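Local coordinates for protein putative alcohol dehydrogenase (Sinorhizobium meliloti, PDB 4J6F) that is a putative alcohol dehydrogenase of the medium-chain dehydrogenase/reductase superfamily that may oxidise alcohols with a nicotinamide cofactor, at residues V37-H42 and W79-A84; E46-S51 and S359-A364; M73-V78 and T366-K371. All coordinates share one frame; numbering follows the deposited sequence.

Contact 1: residues V37-H42 and W79-A84; sequences VLLTGH and WVREGA
The flat imidazole of His42 turns an edge to the last turn of helix 75-82: its ND1 donates to the backbone carbonyl O of Arg81 at 3.1 Å, with that oxygen only 8° out of the ring plane. The acceptor is met differently, because ND1 stands well above the plane of the Arg81 peptide carbonyl instead of on a lone pair. Val80 O lies at the same edge, but its bond to ND1 is weak and the position of the oxygen is less sure. The amide N of Gly83 comes up obliquely. Beyond the two segments, the ring of Phe106 meets the imidazole edge-to-face. With CG anti to its carbonyl carbon (chi1 -63°), the His42 ring swings ND1 toward the helix end; independently, its CA makes a CH...O contact of 3.1 Å with Arg81 O. One carbonyl oxygen thus serves both an N-H and a C-H donor of the same residue. The helix stops here in a Schellman motif: Ala84 N bonds Trp79 O at 2.9 Å, and Gly83 is the C-prime residue, with a positive phi that favours glycine. In what is probably the GroES-like catalytic domain, as in relatives, the contact joins the end of strand 33-39 and the turn beyond it to that helix end. Leu39 supplies the apolar half. Its CD1 packs on the CG and CB methylenes of Arg81, the two side chains crossing at about a right angle, while its CD2 reaches Val80 CG1 at 4.3 Å. The guanidinium of Arg81 leads away: NE bonds Gly43 O, NH1 is weakly bonded to Gln365 OE1, and NH2 forms a long salt bridge of 3.7 Å with Glu82 OE2. Ala84 O accepts from Arg316 NH2 of the second subunit.

Contact 2: residues E46-S51 and S359-A364; sequences EKLVYS and SEFHRA
A single hydrogen bond crosses between His362 and Leu48: ring NE2 donates to the backbone O at 2.9 Å, with an N-H...O angle of 149°. The oxygen lies near the imidazole plane, and the donor is tilted 16° from the plane of the carbonyl. Strand 48-51 is an outer strand of a three-stranded antiparallel sheet, and this carbonyl points away from its neighbour, strand 33-39, toward the first turn of helix 361-370.

Apolar contact comes from Leu48, whose CD1 touches Phe361 CE2 at 3.6 Å, a methyl against the edge of the ring. Phe361 in turn meets Tyr162 edge-to-face.

The third interaction is CH-pi. Tyr50, its CG anti to the backbone N (chi1 -175°), extends its ring past Ser359, whose CA sits over one face, 3.9 Å from the centroid. Ser359 CB lies 3.6 Å from Tyr50 OH, while the serine hydroxyl is bonded to Asp382 O. A serine in place of Tyr50 would probably leave Ser359 CA without its ring face and open a gap where strand 48-51 meets the start of the helix.

Because NE2 is used as a donor to a carbonyl, the imidazole must carry a proton on that nitrogen; a neutral ring is likely to suffice, and the strand is held here without a charge pair.

Contact 3: residues M73-V78 and T366-K371; sequences MNNTDV and TDFMAK
Phe368 is the main bump of this helix-to-helix contact, in which the C-terminal end of helix 361-370 packs on the start of helix 75-82 and includes a Met-aromatic contact. Its CG is anti to the backbone N (chi1 -179°), which carries the ring straight out into a hollow made by Met73, the Asn74 backbone, Asn75 and Val78. On one flank Met73 CB meets Phe368 CD1 at 3.8 Å. The two side chains slide past each other in opposite directions, so that the selenium of Met73, a selenomethionine, ends obliquely to the ring, 5.2 Å from its centroid. On the other flank the methyl Val78 CG2 lies at the ring edge, 3.8 Å from Phe368 CD2. The far end of the ring, CZ, reaches Asn74 C and also Asn75 OD1, with the Asn75 amide turned 75° from the ring plane. Leu377 of strand 376-380 touches Phe368 from outside the two segments.

A smaller bump fits beside it: selenomethionine Met369 bends at its last torsion to bring CE against Val78 CG1 at 3.7 Å, so that the two methyls of Val78 are shared between neighbouring residues of the other helix.

Lys371, just past the helix end with positive phi, folds its chain back across Phe368. Its NZ stands 3.3 Å above the ring plane, offset toward the rim, and donates to Asn75 OD1 at 2.7 Å, in the carbonyl plane and on a lone pair.

In the fold
Contact 3 pairs helix 75-82, also used by contact 1, with helix 361-370, also used by contact 2; the three centres lie 12 to 13 Å apart. Contacts 1 and 2 share the three-stranded sheet: Leu38 N lies 2.8 Å from Val49 O and Thr40 OG1 3.0 Å from Lys47 O, both probable hydrogen bonds. Contacts 2 and 3 meet along helix 361-370, where Phe361 CZ packs on Met73 CE at 3.6 Å. Contacts 1 and 3 join through Met369 CE, 3.7 Å from Arg81 NH2. Contact 3 lies nearest the centre of the chain and touches Ile306, in the loop after strand 299-302 of the six-stranded parallel sheet, probably the cofactor-binding domain.

Contact 1: residues V37-H42 and W79-A84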
loop_
_atom_site.group_PDB
_atom_site.type_symbol
_atom_site.label_atom_id
_atom_site.label_comp_id
_atom_site.label_asym_id
_atom_site.label_seq_id
_atom_site.Cartn_x
_atom_site.Cartn_y
_atom_site.Cartn_z
ATOM N N VAL A 37 -7.040 -36.015 -12.801
ATOM C CA VAL A 37 -8.249 -35.218 -12.716
ATOM C C VAL A 37 -8.046 -34.016 -13.615
ATOM O O VAL A 37 -7.116 -33.239 -13.418
ATOM C CB VAL A 37 -8.565 -34.810 -11.272
ATOM C CG1 VAL A 37 -9.644 -33.738 -11.247
ATOM C CG2 VAL A 37 -8.983 -36.034 -10.463
ATOM N N LEU A 38 -8.915 -33.903 -14.617
ATOM C CA LEU A 38 -8.826 -32.877 -15.651
ATOM C C LEU A 38 -9.818 -31.749 -15.426
ATOM O O LEU A 38 -11.011 -31.996 -15.191
ATOM C CB LEU A 38 -9.099 -33.486 -17.032
ATOM C CG LEU A 38 -8.150 -34.552 -17.602
ATOM C CD1 LEU A 38 -8.654 -35.018 -18.959
ATOM C CD2 LEU A 38 -6.725 -34.017 -17.715
ATOM N N LEU A 39 -9.318 -30.515 -15.500
ATOM C CA LEU A 39 -10.167 -29.338 -15.569
ATOM C C LEU A 39 -10.468 -29.040 -17.039
ATOM O O LEU A 39 -9.553 -28.829 -17.828
ATOM C CB LEU A 39 -9.472 -28.155 -14.918
ATOM C CG LEU A 39 -10.193 -26.815 -15.025
ATOM C CD1 LEU A 39 -11.426 -26.831 -14.143
ATOM C CD2 LEU A 39 -9.268 -25.678 -14.621
ATOM N N THR A 40 -11.753 -29.008 -17.390
ATOM C CA THR A 40 -12.194 -29.008 -18.791
ATOM C C THR A 40 -12.811 -27.690 -19.262
ATOM O O THR A 40 -13.166 -27.550 -20.429
ATOM C CB THR A 40 -13.201 -30.145 -19.047
ATOM O OG1 THR A 40 -14.395 -29.901 -18.297
ATOM C CG2 THR A 40 -12.623 -31.485 -18.623
ATOM N N GLY A 41 -12.929 -26.729 -18.356
ATOM C CA GLY A 41 -13.470 -25.413 -18.666
ATOM C C GLY A 41 -13.857 -24.818 -17.332
ATOM O O GLY A 41 -13.774 -25.515 -16.312
ATOM N N HIS A 42 -14.269 -23.547 -17.318
ATOM C CA HIS A 42 -14.727 -22.905 -16.077
ATOM C C HIS A 42 -16.143 -23.353 -15.676
ATOM O O HIS A 42 -16.951 -23.741 -16.531
ATOM C CB HIS A 42 -14.655 -21.382 -16.168
ATOM C CG HIS A 42 -13.268 -20.851 -16.351
ATOM N ND1 HIS A 42 -12.323 -20.866 -15.346
ATOM C CD2 HIS A 42 -12.670 -20.273 -17.420
ATOM C CE1 HIS A 42 -11.199 -20.332 -15.794
ATOM N NE2 HIS A 42 -11.385 -19.962 -17.048
ATOM N N TRP A 79 -10.609 -21.108 -7.345
ATOM C CA TRP A 79 -10.815 -19.863 -8.077
ATOM C C TRP A 79 -10.474 -19.941 -9.560
ATOM O O TRP A 79 -11.185 -19.354 -10.376
ATOM C CB TRP A 79 -10.111 -18.691 -7.398
ATOM C CG TRP A 79 -10.759 -18.320 -6.088
ATOM C CD1 TRP A 79 -12.116 -18.347 -5.774
ATOM C CD2 TRP A 79 -10.096 -17.851 -4.923
ATOM N NE1 TRP A 79 -12.313 -17.932 -4.473
ATOM C CE2 TRP A 79 -11.090 -17.616 -3.932
ATOM C CE3 TRP A 79 -8.763 -17.604 -4.613
ATOM C CZ2 TRP A 79 -10.776 -17.145 -2.659
ATOM C CZ3 TRP A 79 -8.446 -17.133 -3.336
ATOM C CH2 TRP A 79 -9.451 -16.905 -2.377
ATOM N N VAL A 80 -9.427 -20.676 -9.925
ATOM C CA VAL A 80 -9.127 -20.857 -11.343
ATOM C C VAL A 80 -10.282 -21.595 -12.022
ATOM O O VAL A 80 -10.709 -21.214 -13.101
ATOM C CB VAL A 80 -7.789 -21.581 -11.573
ATOM C CG1 VAL A 80 -7.666 -22.083 -13.000
ATOM C CG2 VAL A 80 -6.629 -20.661 -11.247
ATOM N N ARG A 81 -10.806 -22.632 -11.375
ATOM C CA ARG A 81 -11.883 -23.419 -11.956
ATOM C C ARG A 81 -13.123 -22.566 -12.122
ATOM O O ARG A 81 -13.742 -22.581 -13.177
ATOM C CB ARG A 81 -12.184 -24.626 -11.085
ATOM C CG ARG A 81 -13.182 -25.618 -11.662
ATOM C CD ARG A 81 -13.695 -26.520 -10.553
ATOM N NE ARG A 81 -14.715 -25.804 -9.797
ATOM C CZ ARG A 81 -14.860 -25.839 -8.476
ATOM N NH1 ARG A 81 -14.054 -26.568 -7.723
ATOM N NH2 ARG A 81 -15.828 -25.134 -7.904
ATOM N N GLU A 82 -13.477 -21.805 -11.089
ATOM C CA GLU A 82 -14.637 -20.900 -11.163
ATOM C C GLU A 82 -14.422 -19.703 -12.094
ATOM O O GLU A 82 -15.390 -19.133 -12.578
ATOM C CB GLU A 82 -15.038 -20.409 -9.775
ATOM C CG GLU A 82 -15.293 -21.548 -8.811
ATOM C CD GLU A 82 -15.759 -21.094 -7.441
ATOM O OE1 GLU A 82 -15.129 -20.186 -6.866
ATOM O OE2 GLU A 82 -16.757 -21.658 -6.936
ATOM N N GLY A 83 -13.163 -19.336 -12.354
ATOM C CA GLY A 83 -12.845 -18.132 -13.120
ATOM C C GLY A 83 -13.141 -16.909 -12.268
ATOM O O GLY A 83 -13.555 -15.854 -12.761
ATOM N N ALA A 84 -12.906 -17.040 -10.972
ATOM C CA ALA A 84 -13.365 -16.048 -10.034
ATOM C C ALA A 84 -12.396 -14.903 -9.760
ATOM O O ALA A 84 -12.482 -14.282 -8.701
ATOM C CB ALA A 84 -13.735 -16.727 -8.739
#

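Contact 2: residues E46-S51 and S359-A364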
loop_
_atom_site.group_PDB
_atom_site.type_symbol
_atom_site.label_atom_id
_atom_site.label_comp_id
_atom_site.label_asym_id
_atom_site.label_seq_id
_atom_site.Cartn_x
_atom_site.Cartn_y
_atom_site.Cartn_z
ATOM N N GLU A 46 -18.513 -30.309 -11.778
ATOM C CA GLU A 46 -18.724 -31.188 -12.936
ATOM C C GLU A 46 -17.719 -30.930 -14.070
ATOM O O GLU A 46 -17.537 -31.787 -14.942
ATOM C CB GLU A 46 -20.182 -31.161 -13.421
ATOM C CG GLU A 46 -20.579 -29.964 -14.288
ATOM C CD GLU A 46 -20.877 -28.679 -13.509
ATOM O OE1 GLU A 46 -21.010 -27.628 -14.180
ATOM O OE2 GLU A 46 -20.985 -28.699 -12.250
ATOM N N LYS A 47 -17.054 -29.771 -14.027
ATOM C CA LYS A 47 -15.937 -29.461 -14.928
ATOM C C LYS A 47 -14.634 -30.218 -14.583
ATOM O O LYS A 47 -13.678 -30.210 -15.369
ATOM C CB LYS A 47 -15.672 -27.951 -14.990
ATOM C CG LYS A 47 -16.833 -27.090 -15.486
ATOM C CD LYS A 47 -17.220 -27.380 -16.936
ATOM C CE LYS A 47 -18.512 -26.664 -17.313
ATOM N NZ LYS A 47 -18.740 -26.563 -18.784
ATOM N N LEU A 48 -14.594 -30.882 -13.427
ATOM C CA LEU A 48 -13.444 -31.729 -13.083
ATOM C C LEU A 48 -13.728 -33.188 -13.402
ATOM O O LEU A 48 -14.483 -33.832 -12.684
ATOM C CB LEU A 48 -13.060 -31.600 -11.606
ATOM C CG LEU A 48 -12.670 -30.228 -11.046
ATOM C CD1 LEU A 48 -12.808 -30.251 -9.532
ATOM C CD2 LEU A 48 -11.278 -29.769 -11.480
ATOM N N VAL A 49 -13.103 -33.709 -14.457
ATOM C CA VAL A 49 -13.319 -35.100 -14.877
ATOM C C VAL A 49 -12.144 -36.010 -14.517
ATOM O O VAL A 49 -10.998 -35.742 -14.894
ATOM C CB VAL A 49 -13.597 -35.196 -16.394
ATOM C CG1 VAL A 49 -13.961 -36.620 -16.782
ATOM C CG2 VAL A 49 -14.714 -34.241 -16.787
ATOM N N TYR A 50 -12.444 -37.080 -13.784
ATOM C CA TYR A 50 -11.467 -38.109 -13.451
ATOM C C TYR A 50 -11.257 -38.967 -14.682
ATOM O O TYR A 50 -12.191 -39.640 -15.123
ATOM C CB TYR A 50 -12.013 -38.966 -12.314
ATOM C CG TYR A 50 -11.068 -40.013 -11.772
ATOM C CD1 TYR A 50 -9.918 -39.649 -11.067
ATOM C CD2 TYR A 50 -11.348 -41.372 -11.920
ATOM C CE1 TYR A 50 -9.057 -40.605 -10.547
ATOM C CE2 TYR A 50 -10.495 -42.339 -11.410
ATOM C CZ TYR A 50 -9.348 -41.960 -10.722
ATOM O OH TYR A 50 -8.488 -42.925 -10.209
ATOM N N SER A 51 -10.051 -38.948 -15.249
ATOM C CA SER A 51 -9.792 -39.703 -16.487
ATOM C C SER A 51 -8.772 -40.799 -16.313
ATOM O O SER A 51 -7.844 -40.672 -15.515
ATOM C CB SER A 51 -9.362 -38.785 -17.619
ATOM O OG SER A 51 -10.246 -37.686 -17.691
ATOM N N SER A 359 -9.048 -40.492 -6.825
ATOM C CA SER A 359 -10.338 -40.944 -7.318
ATOM C C SER A 359 -11.520 -40.304 -6.593
ATOM O O SER A 359 -12.649 -40.433 -7.030
ATOM C CB SER A 359 -10.441 -42.456 -7.208
ATOM O OG SER A 359 -10.299 -42.850 -5.859
ATOM N N GLU A 360 -11.279 -39.620 -5.489
ATOM C CA GLU A 360 -12.377 -38.981 -4.779
ATOM C C GLU A 360 -12.189 -37.453 -4.662
ATOM O O GLU A 360 -12.487 -36.821 -3.624
ATOM C CB GLU A 360 -12.595 -39.667 -3.435
ATOM C CG GLU A 360 -13.355 -40.974 -3.582
ATOM C CD GLU A 360 -13.160 -41.936 -2.422
ATOM O OE1 GLU A 360 -12.845 -41.478 -1.302
ATOM O OE2 GLU A 360 -13.320 -43.159 -2.646
ATOM N N PHE A 361 -11.720 -36.870 -5.765
ATOM C CA PHE A 361 -11.477 -35.439 -5.849
ATOM C C PHE A 361 -12.696 -34.547 -5.551
ATOM O O PHE A 361 -12.551 -33.479 -4.951
ATOM C CB PHE A 361 -10.863 -35.063 -7.195
ATOM C CG PHE A 361 -10.127 -33.760 -7.149
ATOM C CD1 PHE A 361 -8.787 -33.723 -6.798
ATOM C CD2 PHE A 361 -10.790 -32.551 -7.401
ATOM C CE1 PHE A 361 -8.115 -32.513 -6.732
ATOM C CE2 PHE A 361 -10.122 -31.339 -7.332
ATOM C CZ PHE A 361 -8.783 -31.322 -6.999
ATOM N N HIS A 362 -13.883 -34.975 -5.965
ATOM C CA HIS A 362 -15.085 -34.188 -5.737
ATOM C C HIS A 362 -15.352 -34.068 -4.245
ATOM O O HIS A 362 -15.664 -32.979 -3.750
ATOM C CB HIS A 362 -16.277 -34.765 -6.509
ATOM C CG HIS A 362 -16.171 -34.573 -7.995
ATOM N ND1 HIS A 362 -17.154 -33.959 -8.742
ATOM C CD2 HIS A 362 -15.182 -34.891 -8.869
ATOM C CE1 HIS A 362 -16.783 -33.921 -10.011
ATOM N NE2 HIS A 362 -15.588 -34.473 -10.113
ATOM N N ARG A 363 -15.177 -35.175 -3.527
ATOM C CA ARG A 363 -15.351 -35.175 -2.082
ATOM C C ARG A 363 -14.269 -34.302 -1.444
ATOM O O ARG A 363 -14.555 -33.525 -0.527
ATOM C CB ARG A 363 -15.309 -36.601 -1.532
ATOM C CG ARG A 363 -15.801 -36.737 -0.099
ATOM C CD ARG A 363 -15.607 -38.153 0.433
ATOM N NE ARG A 363 -14.511 -38.215 1.401
ATOM C CZ ARG A 363 -13.366 -38.874 1.220
ATOM N NH1 ARG A 363 -12.428 -38.853 2.167
ATOM N NH2 ARG A 363 -13.153 -39.553 0.100
ATOM N N ALA A 364 -13.039 -34.422 -1.951
ATOM C CA ALA A 364 -11.905 -33.632 -1.464
ATOM C C ALA A 364 -12.136 -32.132 -1.581
ATOM O O ALA A 364 -11.899 -31.382 -0.632
ATOM C CB ALA A 364 -10.643 -34.008 -2.204
#

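Contact 3: residues M73-V78 and T366-K371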
loop_
_atom_site.group_PDB
_atom_site.type_symbol
_atom_site.label_atom_id
_atom_site.label_comp_id
_atom_site.label_asym_id
_atom_site.label_seq_id
_atom_site.Cartn_x
_atom_site.Cartn_y
_atom_site.Cartn_z
HETATM N N MSE A 73 -3.907 -29.216 -1.666
HETATM C CA MSE A 73 -4.946 -28.345 -2.243
HETATM C C MSE A 73 -4.831 -26.904 -1.787
HETATM O O MSE A 73 -4.475 -26.627 -0.641
HETATM C CB MSE A 73 -6.329 -28.863 -1.878
HETATM C CG MSE A 73 -6.421 -30.380 -1.957
HETATM SE SE MSE A 73 -8.312 -30.904 -1.728
HETATM C CE MSE A 73 -9.025 -30.388 -3.496
ATOM N N ASN A 74 -5.140 -25.977 -2.695
ATOM C CA ASN A 74 -5.093 -24.538 -2.430
ATOM C C ASN A 74 -6.295 -23.785 -2.998
ATOM O O ASN A 74 -6.952 -24.249 -3.930
ATOM C CB ASN A 74 -3.814 -23.949 -3.017
ATOM C CG ASN A 74 -2.585 -24.475 -2.335
ATOM O OD1 ASN A 74 -2.287 -24.129 -1.187
ATOM N ND2 ASN A 74 -1.875 -25.342 -3.025
ATOM N N ASN A 75 -6.568 -22.605 -2.452
ATOM C CA ASN A 75 -7.665 -21.793 -2.953
ATOM C C ASN A 75 -7.618 -21.530 -4.466
ATOM O O ASN A 75 -8.653 -21.523 -5.158
ATOM C CB ASN A 75 -7.718 -20.489 -2.173
ATOM C CG ASN A 75 -8.363 -20.667 -0.821
ATOM O OD1 ASN A 75 -8.878 -21.732 -0.505
ATOM N ND2 ASN A 75 -8.350 -19.624 -0.021
ATOM N N THR A 76 -6.412 -21.341 -4.982
ATOM C CA THR A 76 -6.253 -21.043 -6.387
ATOM C C THR A 76 -6.817 -22.160 -7.276
ATOM O O THR A 76 -7.286 -21.875 -8.369
ATOM C CB THR A 76 -4.793 -20.708 -6.713
ATOM O OG1 THR A 76 -4.728 -20.105 -7.999
ATOM C CG2 THR A 76 -3.912 -21.947 -6.679
ATOM N N ASP A 77 -6.800 -23.412 -6.792
ATOM C CA ASP A 77 -7.473 -24.550 -7.461
ATOM C C ASP A 77 -8.898 -24.190 -7.829
ATOM O O ASP A 77 -9.332 -24.345 -8.977
ATOM C CB ASP A 77 -7.593 -25.750 -6.514
ATOM C CG ASP A 77 -6.254 -26.368 -6.129
ATOM O OD1 ASP A 77 -5.185 -25.905 -6.604
ATOM O OD2 ASP A 77 -6.297 -27.336 -5.328
ATOM N N VAL A 78 -9.613 -23.720 -6.807
ATOM C CA VAL A 78 -11.033 -23.441 -6.845
ATOM C C VAL A 78 -11.281 -22.199 -7.683
ATOM O O VAL A 78 -12.054 -22.233 -8.637
ATOM C CB VAL A 78 -11.586 -23.247 -5.410
ATOM C CG1 VAL A 78 -13.019 -22.752 -5.424
ATOM C CG2 VAL A 78 -11.518 -24.543 -4.635
ATOM N N THR A 366 -15.006 -30.517 -2.064
ATOM C CA THR A 366 -16.179 -30.125 -1.292
ATOM C C THR A 366 -15.716 -29.850 0.133
ATOM O O THR A 366 -15.962 -28.766 0.689
ATOM C CB THR A 366 -17.297 -31.181 -1.344
ATOM O OG1 THR A 366 -17.574 -31.516 -2.706
ATOM C CG2 THR A 366 -18.555 -30.640 -0.779
ATOM N N ASP A 367 -14.993 -30.809 0.702
ATOM C CA ASP A 367 -14.410 -30.624 2.017
ATOM C C ASP A 367 -13.479 -29.433 2.049
ATOM O O ASP A 367 -13.477 -28.676 3.015
ATOM C CB ASP A 367 -13.692 -31.885 2.453
ATOM C CG ASP A 367 -14.653 -32.964 2.882
ATOM O OD1 ASP A 367 -15.883 -32.782 2.696
ATOM O OD2 ASP A 367 -14.182 -33.995 3.405
ATOM N N PHE A 368 -12.710 -29.244 0.982
ATOM C CA PHE A 368 -11.797 -28.109 0.910
ATOM C C PHE A 368 -12.520 -26.771 0.996
ATOM O O PHE A 368 -12.059 -25.861 1.677
ATOM C CB PHE A 368 -10.978 -28.139 -0.359
ATOM C CG PHE A 368 -10.022 -26.997 -0.463
ATOM C CD1 PHE A 368 -8.844 -26.999 0.268
ATOM C CD2 PHE A 368 -10.309 -25.905 -1.272
ATOM C CE1 PHE A 368 -7.960 -25.944 0.189
ATOM C CE2 PHE A 368 -9.432 -24.840 -1.359
ATOM C CZ PHE A 368 -8.255 -24.861 -0.623
HETATM N N MSE A 369 -13.650 -26.660 0.301
HETATM C CA MSE A 369 -14.391 -25.414 0.242
HETATM C C MSE A 369 -15.087 -25.159 1.546
HETATM O O MSE A 369 -15.291 -24.011 1.916
HETATM C CB MSE A 369 -15.394 -25.460 -0.898
HETATM C CG MSE A 369 -14.776 -25.143 -2.263
HETATM SE SE MSE A 369 -16.005 -25.676 -3.727
HETATM C CE MSE A 369 -16.433 -23.916 -4.487
ATOM N N ALA A 370 -15.458 -26.208 2.272
ATOM C CA ALA A 370 -16.188 -26.009 3.534
ATOM C C ALA A 370 -15.296 -25.409 4.621
ATOM O O ALA A 370 -15.768 -24.626 5.445
ATOM C CB ALA A 370 -16.857 -27.295 4.013
ATOM N N LYS A 371 -14.010 -25.772 4.610
ATOM C CA LYS A 371 -13.036 -25.277 5.591
ATOM C C LYS A 371 -13.338 -25.649 7.044
ATOM O O LYS A 371 -12.966 -24.898 7.956
ATOM C CB LYS A 371 -12.884 -23.760 5.496
ATOM C CG LYS A 371 -12.667 -23.222 4.099
ATOM C CD LYS A 371 -11.223 -23.310 3.688
ATOM C CE LYS A 371 -10.983 -22.396 2.507
ATOM N NZ LYS A 371 -10.071 -23.027 1.512
#